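Local coordinates for putative cytoplasmic protein (Salmonella enterica subsp. enterica serovar Typhimurium, PDB 4IQN) that is of unknown function but belongs to the uncharacterised DUF5066 family, at residues A[191-194]-A[195-198]. Numbering follows the deposited sequence.
Sequences QWKA and QQKM
Four successive i to i+4 hydrogen bonds join Gln191 to Gln195, Trp192 to Gln196, Lys193 to Lys197 and Ala194 to Met198, the backbone geometry of a regular alpha-helix. The bonds from Gln196 N to Trp192 O and from Lys197 N to Lys193 O are short, both 2.9 Å, and nearly straight; those from Gln195 N to Gln191 O and from Met198 N to Ala194 O are slightly longer at 3.1 Å.

Among the side chains, Lys193 and Gln196 show how residues three apart meet on one helix flank. Gln196 has CG beside its own backbone N (chi1 -71°) and then runs out extended, so the chain leans back over the preceding turn. Its CG lies 3.4 Å from Trp192 O, and OE1 arrives 3.4 Å from Lys193 CA. The lysine bends along its length and crosses the glutamine chain at a slant, and Lys193 CE lies 3.5 Å from Gln196 OE1; it is the aliphatic part of Lys193 that meets the oxygen.

The setting is helix 190-207, one face of which lies against the loop that holds Ser164 and against helix 166-174: Trp192 is buried there, and both Trp192 and Gln196 touch Ser164 and Glu168. Gln196 NE2 donates to Ala162 O, a bond that helps set the amide's rotation and joins the helix to the residues after strand 158-161.

Gln195 takes another course. With CG anti to the backbone N (chi1 -173°) and a bend at the next bond, its amide leads away from the preceding turn, and NE2 hydrogen-bonds Asn199 OD1 one turn further on. Selenomethionine Met198 rests its CG 3.5 Å from Ala194 O.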
ATOM      1  N   GLN A 191      10.363  16.113  -8.654  1.00 16.77           N
ATOM      2  CA  GLN A 191      10.443  14.752  -9.251  1.00 16.85           C
ATOM      3  C   GLN A 191       9.332  13.849  -8.772  1.00 17.51           C
ATOM      4  O   GLN A 191       8.863  12.954  -9.539  1.00 20.55           O
ATOM      5  CB  GLN A 191      11.844  14.126  -9.084  1.00 22.93           C
ATOM      6  CG  GLN A 191      12.265  13.926  -7.666  1.00 24.87           C
ATOM      7  CD  GLN A 191      13.096  15.094  -7.091  1.00 34.38           C
ATOM      8  OE1 GLN A 191      12.823  16.322  -7.310  1.00 25.79           O
ATOM      9  NE2 GLN A 191      14.121  14.708  -6.320  1.00 30.81           N
ATOM     10  N   TRP A 192       8.903  14.030  -7.519  1.00 17.58           N
ATOM     11  CA  TRP A 192       7.741  13.326  -7.005  1.00 14.90           C
ATOM     12  C   TRP A 192       6.462  13.737  -7.686  1.00 16.63           C
ATOM     13  O   TRP A 192       5.673  12.877  -8.095  1.00 17.86           O
ATOM     14  CB  TRP A 192       7.630  13.435  -5.497  1.00 14.72           C
ATOM     15  CG  TRP A 192       8.700  12.667  -4.730  1.00 16.66           C
ATOM     16  CD1 TRP A 192       9.493  11.630  -5.200  1.00 19.57           C
ATOM     17  CD2 TRP A 192       9.020  12.815  -3.353  1.00 15.97           C
ATOM     18  NE1 TRP A 192      10.279  11.152  -4.194  1.00 21.40           N
ATOM     19  CE2 TRP A 192      10.036  11.872  -3.053  1.00 17.19           C
ATOM     20  CE3 TRP A 192       8.613  13.713  -2.342  1.00 18.60           C
ATOM     21  CZ2 TRP A 192      10.580  11.737  -1.778  1.00 18.77           C
ATOM     22  CZ3 TRP A 192       9.167  13.591  -1.103  1.00 17.07           C
ATOM     23  CH2 TRP A 192      10.175  12.623  -0.824  1.00 20.16           C
ATOM     24  N   LYS A 193       6.228  15.050  -7.822  1.00 16.13           N
ATOM     25  CA  LYS A 193       5.023  15.509  -8.525  1.00 18.20           C
ATOM     26  C   LYS A 193       4.982  14.973  -9.962  1.00 18.47           C
ATOM     27  O   LYS A 193       3.923  14.543 -10.446  1.00 19.22           O
ATOM     28  CB  LYS A 193       4.841  17.068  -8.468  1.00 25.53           C
ATOM     29  CG  LYS A 193       3.328  17.486  -8.472  1.00 37.24           C
ATOM     30  CD  LYS A 193       2.715  17.562  -7.040  1.00 40.93           C
ATOM     31  CE  LYS A 193       1.229  17.151  -6.839  1.00 41.58           C
ATOM     32  NZ  LYS A 193       0.101  17.786  -7.629  1.00 39.16           N
ATOM     33  N   ALA A 194       6.117  14.993 -10.628  1.00 19.25           N
ATOM     34  CA  ALA A 194       6.239  14.516 -12.013  1.00 21.57           C
ATOM     35  C   ALA A 194       5.905  13.025 -12.102  1.00 19.48           C
ATOM     36  O   ALA A 194       5.238  12.616 -13.032  1.00 19.86           O
ATOM     37  CB  ALA A 194       7.618  14.752 -12.545  1.00 24.03           C
ATOM     38  N   GLN A 195       6.360  12.235 -11.137  1.00 17.58           N
ATOM     39  CA  GLN A 195       6.031  10.805 -11.145  1.00 17.06           C
ATOM     40  C   GLN A 195       4.544  10.571 -10.828  1.00 18.30           C
ATOM     41  O   GLN A 195       3.900   9.700 -11.439  1.00 20.14           O
ATOM     42  CB  GLN A 195       6.939  10.023 -10.217  1.00 16.08           C
ATOM     43  CG  GLN A 195       6.761   8.533 -10.318  1.00 18.30           C
ATOM     44  CD  GLN A 195       7.215   8.020 -11.677  1.00 19.57           C
ATOM     45  OE1 GLN A 195       8.345   8.262 -12.083  1.00 21.43           O
ATOM     46  NE2 GLN A 195       6.338   7.333 -12.389  1.00 23.01           N
ATOM     47  N   GLN A 196       3.982  11.335  -9.898  1.00 17.65           N
ATOM     48  CA  GLN A 196       2.567  11.247  -9.617  1.00 17.02           C
ATOM     49  C   GLN A 196       1.735  11.531 -10.853  1.00 17.41           C
ATOM     50  O   GLN A 196       0.775  10.825 -11.139  1.00 20.11           O
ATOM     51  CB  GLN A 196       2.151  12.213  -8.497  1.00 17.02           C
ATOM     52  CG  GLN A 196       2.612  11.855  -7.105  1.00 17.69           C
ATOM     53  CD  GLN A 196       2.365  13.002  -6.149  1.00 24.86           C
ATOM     54  OE1 GLN A 196       2.872  14.096  -6.334  1.00 30.05           O
ATOM     55  NE2 GLN A 196       1.552  12.786  -5.210  1.00 32.33           N
ATOM     56  N   LYS A 197       2.084  12.594 -11.563  1.00 21.02           N
ATOM     57  CA  LYS A 197       1.400  12.923 -12.829  1.00 22.67           C
ATOM     58  C   LYS A 197       1.504  11.766 -13.851  1.00 22.43           C
ATOM     59  O   LYS A 197       0.506  11.393 -14.460  1.00 26.50           O
ATOM     60  CB  LYS A 197       1.922  14.220 -13.405  1.00 27.93           C
ATOM     61  CG  LYS A 197       1.123  14.802 -14.558  1.00 33.36           C
ATOM     62  CD  LYS A 197       1.590  16.237 -14.775  1.00 41.91           C
ATOM     63  CE  LYS A 197       0.991  16.936 -15.987  1.00 44.31           C
ATOM     64  NZ  LYS A 197       1.930  17.999 -16.479  1.00 47.84           N
HETATM   65  N   MSE A 198       2.693  11.191 -14.006  1.00 23.01           N
HETATM   66  CA  MSE A 198       2.894  10.029 -14.891  1.00 23.73           C
HETATM   67  C   MSE A 198       2.028   8.858 -14.471  1.00 21.44           C
HETATM   68  O   MSE A 198       1.434   8.166 -15.321  1.00 23.96           O
HETATM   69  CB  MSE A 198       4.365   9.611 -14.862  1.00 26.61           C
HETATM   70  CG  MSE A 198       5.300  10.428 -15.777  1.00 41.60           C
HETATM   71 SE   MSE A 198       7.104   9.575 -15.957  0.75 50.56          SE
HETATM   72  CE  MSE A 198       6.378   7.901 -16.730  1.00 47.38           C
TER